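Local atomic coordinates of esterase (uncultured bacterium FLS12, PDB entry 4RGY), a protein that hydrolyses ester bonds as a low-temperature-active alkaline esterase, probably of the alpha/beta-hydrolase superfamily. Residues 119-124 against 142-147; 205-210 against 258-263. All blocks are in the same frame, centred on the assembly; numbering follows the deposited sequence.

Contact 1: residues 119-124 against 142-147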
ATOM      1  N   ASP A 119     -28.405   5.902  -6.825  1.00 18.35           N
ATOM      2  CA  ASP A 119     -27.320   5.842  -5.852  1.00 17.79           C
ATOM      3  C   ASP A 119     -25.938   5.828  -6.502  1.00 16.94           C
ATOM      4  O   ASP A 119     -24.960   5.414  -5.876  1.00 18.66           O
ATOM      5  CB  ASP A 119     -27.474   4.598  -4.972  1.00 18.85           C
ATOM      6  CG  ASP A 119     -28.740   4.626  -4.136  1.00 22.11           C
ATOM      7  OD1 ASP A 119     -29.113   5.708  -3.645  1.00 21.50           O
ATOM      8  OD2 ASP A 119     -29.360   3.553  -3.971  1.00 28.05           O
ATOM      9  N   THR A 120     -25.855   6.281  -7.751  1.00 15.55           N
ATOM     10  CA  THR A 120     -24.599   6.215  -8.503  1.00 16.63           C
ATOM     11  C   THR A 120     -24.221   7.583  -9.066  1.00 17.39           C
ATOM     12  O   THR A 120     -25.016   8.206  -9.772  1.00 16.86           O
ATOM     13  CB  THR A 120     -24.685   5.189  -9.647  1.00 17.76           C
ATOM     14  OG1 THR A 120     -25.037   3.904  -9.114  1.00 18.18           O
ATOM     15  CG2 THR A 120     -23.361   5.084 -10.381  1.00 17.93           C
ATOM     16  N   PHE A 121     -23.006   8.045  -8.761  1.00 14.34           N
ATOM     17  CA  PHE A 121     -22.570   9.376  -9.177  1.00 15.25           C
ATOM     18  C   PHE A 121     -21.160   9.308  -9.750  1.00 14.00           C
ATOM     19  O   PHE A 121     -20.401   8.391  -9.438  1.00 14.64           O
ATOM     20  CB  PHE A 121     -22.592  10.361  -8.003  1.00 15.57           C
ATOM     21  CG  PHE A 121     -23.692  10.107  -7.014  1.00 14.44           C
ATOM     22  CD1 PHE A 121     -24.984  10.533  -7.271  1.00 16.30           C
ATOM     23  CD2 PHE A 121     -23.435   9.443  -5.823  1.00 15.81           C
ATOM     24  CE1 PHE A 121     -26.002  10.295  -6.361  1.00 17.84           C
ATOM     25  CE2 PHE A 121     -24.445   9.202  -4.913  1.00 16.90           C
ATOM     26  CZ  PHE A 121     -25.732   9.632  -5.177  1.00 18.20           C
ATOM     27  N   VAL A 122     -20.813  10.269 -10.602  1.00 12.95           N
ATOM     28  CA  VAL A 122     -19.453  10.334 -11.134  1.00 14.00           C
ATOM     29  C   VAL A 122     -18.973  11.781 -11.182  1.00 14.90           C
ATOM     30  O   VAL A 122     -19.758  12.696 -11.463  1.00 13.55           O
ATOM     31  CB  VAL A 122     -19.342   9.644 -12.517  1.00 12.87           C
ATOM     32  CG1 VAL A 122     -20.204  10.351 -13.571  1.00 12.93           C
ATOM     33  CG2 VAL A 122     -17.891   9.565 -12.972  1.00 14.80           C
ATOM     34  N   ALA A 123     -17.694  11.992 -10.882  1.00 13.09           N
ATOM     35  CA  ALA A 123     -17.079  13.320 -10.914  1.00 13.96           C
ATOM     36  C   ALA A 123     -15.605  13.178 -11.250  1.00 13.00           C
ATOM     37  O   ALA A 123     -14.999  12.133 -10.976  1.00 12.84           O
ATOM     38  CB  ALA A 123     -17.255  14.042  -9.590  1.00 14.28           C
ATOM     39  N   GLY A 124     -15.005  14.212 -11.826  1.00 12.81           N
ATOM     40  CA  GLY A 124     -13.587  14.142 -12.118  1.00 11.98           C
ATOM     41  C   GLY A 124     -13.032  15.506 -12.446  1.00 13.24           C
ATOM     42  O   GLY A 124     -13.786  16.417 -12.802  1.00 13.75           O
ATOM     43  N   ARG A 142     -27.506   5.201 -16.047  1.00 19.56           N
ATOM     44  CA  ARG A 142     -26.663   4.610 -14.993  1.00 18.63           C
ATOM     45  C   ARG A 142     -26.192   5.588 -13.912  1.00 17.99           C
ATOM     46  O   ARG A 142     -25.713   5.164 -12.855  1.00 18.67           O
ATOM     47  CB  ARG A 142     -25.432   3.949 -15.612  1.00 18.85           C
ATOM     48  CG  ARG A 142     -25.749   2.868 -16.615  1.00 22.27           C
ATOM     49  CD  ARG A 142     -24.465   2.240 -17.142  1.00 22.37           C
ATOM     50  NE  ARG A 142     -24.740   1.287 -18.210  1.00 25.54           N
ATOM     51  CZ  ARG A 142     -23.814   0.782 -19.018  1.00 27.92           C
ATOM     52  NH1 ARG A 142     -24.159  -0.080 -19.967  1.00 29.49           N
ATOM     53  NH2 ARG A 142     -22.546   1.144 -18.886  1.00 26.42           N
ATOM     54  N   PHE A 143     -26.327   6.886 -14.164  1.00 18.03           N
ATOM     55  CA  PHE A 143     -25.808   7.903 -13.253  1.00 17.76           C
ATOM     56  C   PHE A 143     -26.861   8.922 -12.864  1.00 17.43           C
ATOM     57  O   PHE A 143     -27.506   9.522 -13.717  1.00 18.96           O
ATOM     58  CB  PHE A 143     -24.599   8.619 -13.867  1.00 16.69           C
ATOM     59  CG  PHE A 143     -23.439   7.712 -14.117  1.00 16.97           C
ATOM     60  CD1 PHE A 143     -22.556   7.414 -13.086  1.00 16.25           C
ATOM     61  CD2 PHE A 143     -23.242   7.127 -15.360  1.00 17.86           C
ATOM     62  CE1 PHE A 143     -21.479   6.555 -13.294  1.00 18.22           C
ATOM     63  CE2 PHE A 143     -22.170   6.268 -15.576  1.00 17.46           C
ATOM     64  CZ  PHE A 143     -21.288   5.977 -14.535  1.00 17.20           C
ATOM     65  N   ALA A 144     -27.025   9.125 -11.568  1.00 15.20           N
ATOM     66  CA  ALA A 144     -27.947  10.143 -11.082  1.00 14.22           C
ATOM     67  C   ALA A 144     -27.343  11.533 -11.239  1.00 17.86           C
ATOM     68  O   ALA A 144     -28.068  12.531 -11.259  1.00 15.73           O
ATOM     69  CB  ALA A 144     -28.283   9.879  -9.631  1.00 17.52           C
ATOM     70  N   ALA A 145     -26.015  11.600 -11.327  1.00 16.42           N
ATOM     71  CA  ALA A 145     -25.314  12.880 -11.378  1.00 16.24           C
ATOM     72  C   ALA A 145     -23.914  12.696 -11.942  1.00 15.14           C
ATOM     73  O   ALA A 145     -23.285  11.654 -11.724  1.00 15.36           O
ATOM     74  CB  ALA A 145     -25.241  13.504  -9.998  1.00 15.78           C
ATOM     75  N   ALA A 146     -23.448  13.702 -12.677  1.00 13.22           N
ATOM     76  CA  ALA A 146     -22.115  13.724 -13.276  1.00 14.95           C
ATOM     77  C   ALA A 146     -21.560  15.137 -13.137  1.00 13.95           C
ATOM     78  O   ALA A 146     -22.257  16.117 -13.433  1.00 14.52           O
ATOM     79  CB  ALA A 146     -22.164  13.302 -14.749  1.00 14.32           C
ATOM     80  N   ALA A 147     -20.308  15.253 -12.704  1.00 13.88           N
ATOM     81  CA  ALA A 147     -19.709  16.548 -12.400  1.00 13.10           C
ATOM     82  C   ALA A 147     -18.317  16.679 -12.986  1.00 12.40           C
ATOM     83  O   ALA A 147     -17.482  15.761 -12.851  1.00 13.65           O
ATOM     84  CB  ALA A 147     -19.645  16.750 -10.895  1.00 13.78           C
TER
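Strands 120-124 and 145-147 are the two parallel strands of a beta-alpha-beta crossover, and they meet through a ladder of backbone bonds that begins just ahead of the second strand. A144 N donates a hydrogen bond to T120 O at 2.8 Å; V122 N then bonds to A145 O, A147 N to V122 O, and G124 N closes the row on A147 O at 3.1 Å. G124 probably opens the GxSxG nucleophile elbow with S126 and G128, the strained turn between strand 120-125 and helix 127-138 in alpha/beta-hydrolases. The strand axes run within 6° of parallel. Helix 127-138 connects the strands and covers the face that carries V122 and A146. There CG1 of V122, placed between the backbone N and the carbonyl carbon (chi1 63°), rests 3.7 Å from A146 CB and also lies over one face of the F143 ring, 4.2 Å from its centroid, as a CH-pi contact. L135 of the helix touches both V122 and F143, and A132 also meets V122; the apolar bulk of a valine and a phenylalanine suits this buried layer between strand and helix. At the ring's CD1, T120 CG2 approaches obliquely, 3.7 Å away, while T120 OG1 turns to A116 O.

The sheet's other face carries F121, A123, A145 and A147. The methyls of A123 and A147 meet CB to CB at 3.8 Å, and A145 CB lies at the edge of the F121 ring, near its plane; the small A145 probably leaves room for W260 and P262, which pack on it, while K207 and Y209 of the neighbouring strand lie alongside A145 and A147.

Contact 2: residues 205-210 against 258-263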
ATOM      1  N   VAL A 205     -32.267  12.272 -17.353  1.00 25.72           N
ATOM      2  CA  VAL A 205     -31.078  13.099 -17.510  1.00 23.92           C
ATOM      3  C   VAL A 205     -30.456  13.299 -16.135  1.00 22.90           C
ATOM      4  O   VAL A 205     -31.144  13.653 -15.185  1.00 23.33           O
ATOM      5  CB  VAL A 205     -31.395  14.451 -18.178  1.00 28.89           C
ATOM      6  CG1 VAL A 205     -30.176  15.368 -18.166  1.00 29.48           C
ATOM      7  CG2 VAL A 205     -31.880  14.233 -19.606  1.00 31.33           C
ATOM      8  N   PRO A 206     -29.151  13.036 -16.018  1.00 20.78           N
ATOM      9  CA  PRO A 206     -28.518  13.156 -14.703  1.00 17.25           C
ATOM     10  C   PRO A 206     -28.459  14.616 -14.275  1.00 17.05           C
ATOM     11  O   PRO A 206     -28.555  15.506 -15.133  1.00 19.06           O
ATOM     12  CB  PRO A 206     -27.095  12.640 -14.956  1.00 17.94           C
ATOM     13  CG  PRO A 206     -27.169  11.858 -16.234  1.00 24.38           C
ATOM     14  CD  PRO A 206     -28.214  12.557 -17.047  1.00 22.03           C
ATOM     15  N   LYS A 207     -28.324  14.860 -12.978  1.00 16.12           N
ATOM     16  CA  LYS A 207     -27.944  16.180 -12.499  1.00 15.90           C
ATOM     17  C   LYS A 207     -26.543  16.444 -13.052  1.00 16.74           C
ATOM     18  O   LYS A 207     -25.702  15.538 -13.050  1.00 15.36           O
ATOM     19  CB  LYS A 207     -27.926  16.187 -10.967  1.00 14.11           C
ATOM     20  CG  LYS A 207     -28.365  17.503 -10.345  1.00 17.82           C
ATOM     21  CD  LYS A 207     -28.283  17.456  -8.822  1.00 17.19           C
ATOM     22  CE  LYS A 207     -28.771  18.772  -8.232  1.00 17.96           C
ATOM     23  NZ  LYS A 207     -28.624  18.797  -6.757  1.00 19.72           N
ATOM     24  N   LEU A 208     -26.294  17.651 -13.554  1.00 15.72           N
ATOM     25  CA  LEU A 208     -25.027  17.949 -14.232  1.00 13.86           C
ATOM     26  C   LEU A 208     -24.353  19.163 -13.633  1.00 14.18           C
ATOM     27  O   LEU A 208     -25.000  20.178 -13.380  1.00 14.91           O
ATOM     28  CB  LEU A 208     -25.264  18.164 -15.734  1.00 14.70           C
ATOM     29  CG  LEU A 208     -25.782  16.924 -16.462  1.00 13.97           C
ATOM     30  CD1 LEU A 208     -26.387  17.289 -17.811  1.00 16.51           C
ATOM     31  CD2 LEU A 208     -24.692  15.868 -16.646  1.00 16.90           C
ATOM     32  N   TYR A 209     -23.045  19.058 -13.407  1.00 14.05           N
ATOM     33  CA  TYR A 209     -22.276  20.103 -12.751  1.00 13.55           C
ATOM     34  C   TYR A 209     -21.028  20.387 -13.563  1.00 12.70           C
ATOM     35  O   TYR A 209     -20.359  19.464 -14.043  1.00 13.12           O
ATOM     36  CB  TYR A 209     -21.900  19.671 -11.316  1.00 12.47           C
ATOM     37  CG  TYR A 209     -21.034  20.652 -10.550  1.00 13.21           C
ATOM     38  CD1 TYR A 209     -19.665  20.720 -10.772  1.00 13.36           C
ATOM     39  CD2 TYR A 209     -21.583  21.498  -9.585  1.00 16.35           C
ATOM     40  CE1 TYR A 209     -18.870  21.617 -10.081  1.00 15.57           C
ATOM     41  CE2 TYR A 209     -20.788  22.393  -8.878  1.00 17.02           C
ATOM     42  CZ  TYR A 209     -19.434  22.450  -9.136  1.00 16.72           C
ATOM     43  OH  TYR A 209     -18.632  23.341  -8.453  1.00 17.47           O
ATOM     44  N   GLN A 210     -20.693  21.660 -13.673  1.00 13.71           N
ATOM     45  CA  GLN A 210     -19.464  22.084 -14.322  1.00 11.50           C
ATOM     46  C   GLN A 210     -18.855  23.246 -13.568  1.00 12.06           C
ATOM     47  O   GLN A 210     -19.545  24.230 -13.297  1.00 13.27           O
ATOM     48  CB  GLN A 210     -19.758  22.533 -15.755  1.00 13.07           C
ATOM     49  CG  GLN A 210     -18.553  23.127 -16.471  1.00 12.63           C
ATOM     50  CD  GLN A 210     -18.898  23.820 -17.787  1.00 14.52           C
ATOM     51  OE1 GLN A 210     -20.069  24.027 -18.122  1.00 13.39           O
ATOM     52  NE2 GLN A 210     -17.871  24.181 -18.535  1.00 13.45           N
ATOM     53  N   LEU A 258     -19.884  17.586  -3.592  1.00 14.25           N
ATOM     54  CA  LEU A 258     -20.459  16.631  -2.650  1.00 14.81           C
ATOM     55  C   LEU A 258     -21.799  17.118  -2.084  1.00 14.27           C
ATOM     56  O   LEU A 258     -22.742  16.342  -1.979  1.00 17.24           O
ATOM     57  CB  LEU A 258     -19.471  16.313  -1.524  1.00 15.22           C
ATOM     58  CG  LEU A 258     -18.249  15.473  -1.919  1.00 13.82           C
ATOM     59  CD1 LEU A 258     -17.259  15.448  -0.775  1.00 16.22           C
ATOM     60  CD2 LEU A 258     -18.642  14.056  -2.315  1.00 15.15           C
ATOM     61  N   ALA A 259     -21.883  18.399  -1.742  1.00 15.27           N
ATOM     62  CA  ALA A 259     -23.121  18.964  -1.199  1.00 16.32           C
ATOM     63  C   ALA A 259     -24.241  18.974  -2.228  1.00 18.15           C
ATOM     64  O   ALA A 259     -25.428  18.923  -1.883  1.00 19.97           O
ATOM     65  CB  ALA A 259     -22.876  20.371  -0.677  1.00 17.59           C
ATOM     66  N   TRP A 260     -23.849  19.047  -3.493  1.00 17.01           N
ATOM     67  CA  TRP A 260     -24.761  19.148  -4.621  1.00 17.50           C
ATOM     68  C   TRP A 260     -25.314  17.794  -5.068  1.00 16.82           C
ATOM     69  O   TRP A 260     -26.356  17.729  -5.721  1.00 18.57           O
ATOM     70  CB  TRP A 260     -24.026  19.856  -5.762  1.00 16.42           C
ATOM     71  CG  TRP A 260     -24.612  19.738  -7.149  1.00 16.85           C
ATOM     72  CD1 TRP A 260     -25.494  20.596  -7.751  1.00 19.37           C
ATOM     73  CD2 TRP A 260     -24.308  18.733  -8.120  1.00 15.24           C
ATOM     74  NE1 TRP A 260     -25.766  20.172  -9.033  1.00 17.53           N
ATOM     75  CE2 TRP A 260     -25.044  19.035  -9.288  1.00 16.77           C
ATOM     76  CE3 TRP A 260     -23.475  17.610  -8.122  1.00 16.03           C
ATOM     77  CZ2 TRP A 260     -24.987  18.241 -10.431  1.00 17.02           C
ATOM     78  CZ3 TRP A 260     -23.418  16.826  -9.255  1.00 17.56           C
ATOM     79  CH2 TRP A 260     -24.169  17.144 -10.397  1.00 17.29           C
ATOM     80  N   LEU A 261     -24.626  16.707  -4.722  1.00 15.69           N
ATOM     81  CA  LEU A 261     -25.067  15.380  -5.147  1.00 16.59           C
ATOM     82  C   LEU A 261     -26.490  15.098  -4.680  1.00 19.17           C
ATOM     83  O   LEU A 261     -26.845  15.410  -3.547  1.00 18.31           O
ATOM     84  CB  LEU A 261     -24.137  14.291  -4.611  1.00 17.95           C
ATOM     85  CG  LEU A 261     -22.706  14.213  -5.148  1.00 15.17           C
ATOM     86  CD1 LEU A 261     -21.960  13.071  -4.466  1.00 16.82           C
ATOM     87  CD2 LEU A 261     -22.678  14.057  -6.668  1.00 17.40           C
ATOM     88  N   PRO A 262     -27.314  14.511  -5.556  1.00 17.22           N
ATOM     89  CA  PRO A 262     -28.675  14.136  -5.154  1.00 19.23           C
ATOM     90  C   PRO A 262     -28.660  12.824  -4.370  1.00 18.68           C
ATOM     91  O   PRO A 262     -29.149  11.785  -4.824  1.00 20.24           O
ATOM     92  CB  PRO A 262     -29.394  13.978  -6.491  1.00 18.71           C
ATOM     93  CG  PRO A 262     -28.316  13.528  -7.437  1.00 16.84           C
ATOM     94  CD  PRO A 262     -27.064  14.252  -6.986  1.00 18.52           C
ATOM     95  N   LEU A 263     -28.081  12.883  -3.178  1.00 19.52           N
ATOM     96  CA  LEU A 263     -27.849  11.689  -2.379  1.00 22.23           C
ATOM     97  C   LEU A 263     -29.032  11.393  -1.463  1.00 25.46           C
ATOM     98  O   LEU A 263     -29.514  12.283  -0.761  1.00 27.25           O
ATOM     99  CB  LEU A 263     -26.568  11.867  -1.564  1.00 21.98           C
ATOM    100  CG  LEU A 263     -26.180  10.785  -0.561  1.00 21.86           C
ATOM    101  CD1 LEU A 263     -25.956   9.484  -1.276  1.00 19.87           C
ATOM    102  CD2 LEU A 263     -24.928  11.196   0.187  1.00 24.07           C
TER
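W260 O, at the C-terminal end of helix 247-260, accepts a hydrogen bond from K207 NZ at 2.7 Å, with the ammonium nitrogen lying in the carbonyl plane. A helix C-terminus is rich in partial negative charge, so a lysine is apt here and its positive charge would probably be stabilised. The same nitrogen stands over the five-membered ring of W260, 4.0 Å from the centroid, in a cation-pi contact. K207 reaches there because its chain is extended beyond CG: it slides along the indole in the direction opposite to the tryptophan side chain, and CE comes within 3.4 Å of NE1. P262, the centre of an inverse gamma turn just past the helix, touches the lysine's CD with its own CD.

Y209 takes the opposite face of the indole. With CG anti to the backbone N (chi1 177°), its CB sits over the six-membered ring, 3.6 Å from the centroid, while the phenol ring makes an edge-to-face pair with the five-membered ring of W260, the planes at 60°. The OH of Y209 goes on to E239. W260 is thus held between two residues of one strand face, its CZ2 reaching down to the backbone of L208, 3.4 Å from C; the nitrogen of L208 lies at the ring's edge, in plane. With an alanine here the ring faces are gone, which is likely to leave a gap between K207 and Y209 and hold the lysine chain less firmly, although its bond to the backbone O could persist. A flat, wide side chain suits the place between K207 and Y209, joining the last modelled helix, 247-260, to strand 207-213, as helices pack on the central sheet of the alpha/beta-hydrolase fold.

Overall arrangement
The centres of contacts 1 and 2 lie about 7 Å apart, and both reach the one mixed sheet, where strands 120-125, 145-149 and 207-213 are consecutive neighbours. Along the chain they come in series: contact 1 closes before contact 2 opens. A144 O and A146 N probably bond to K207 N and O, extending the ladder into the next strand. Helix 127-138 lies on one side of the sheet; the segment 258-263 lies on the other, where A145 CB packs on P262 CD and F121 touches L261, P262 and L263. Strand 120-125 leads to S126 and strand 207-213 toward D216, while helix 247-260 follows H245, so both contacts join elements that flank the presumed triad.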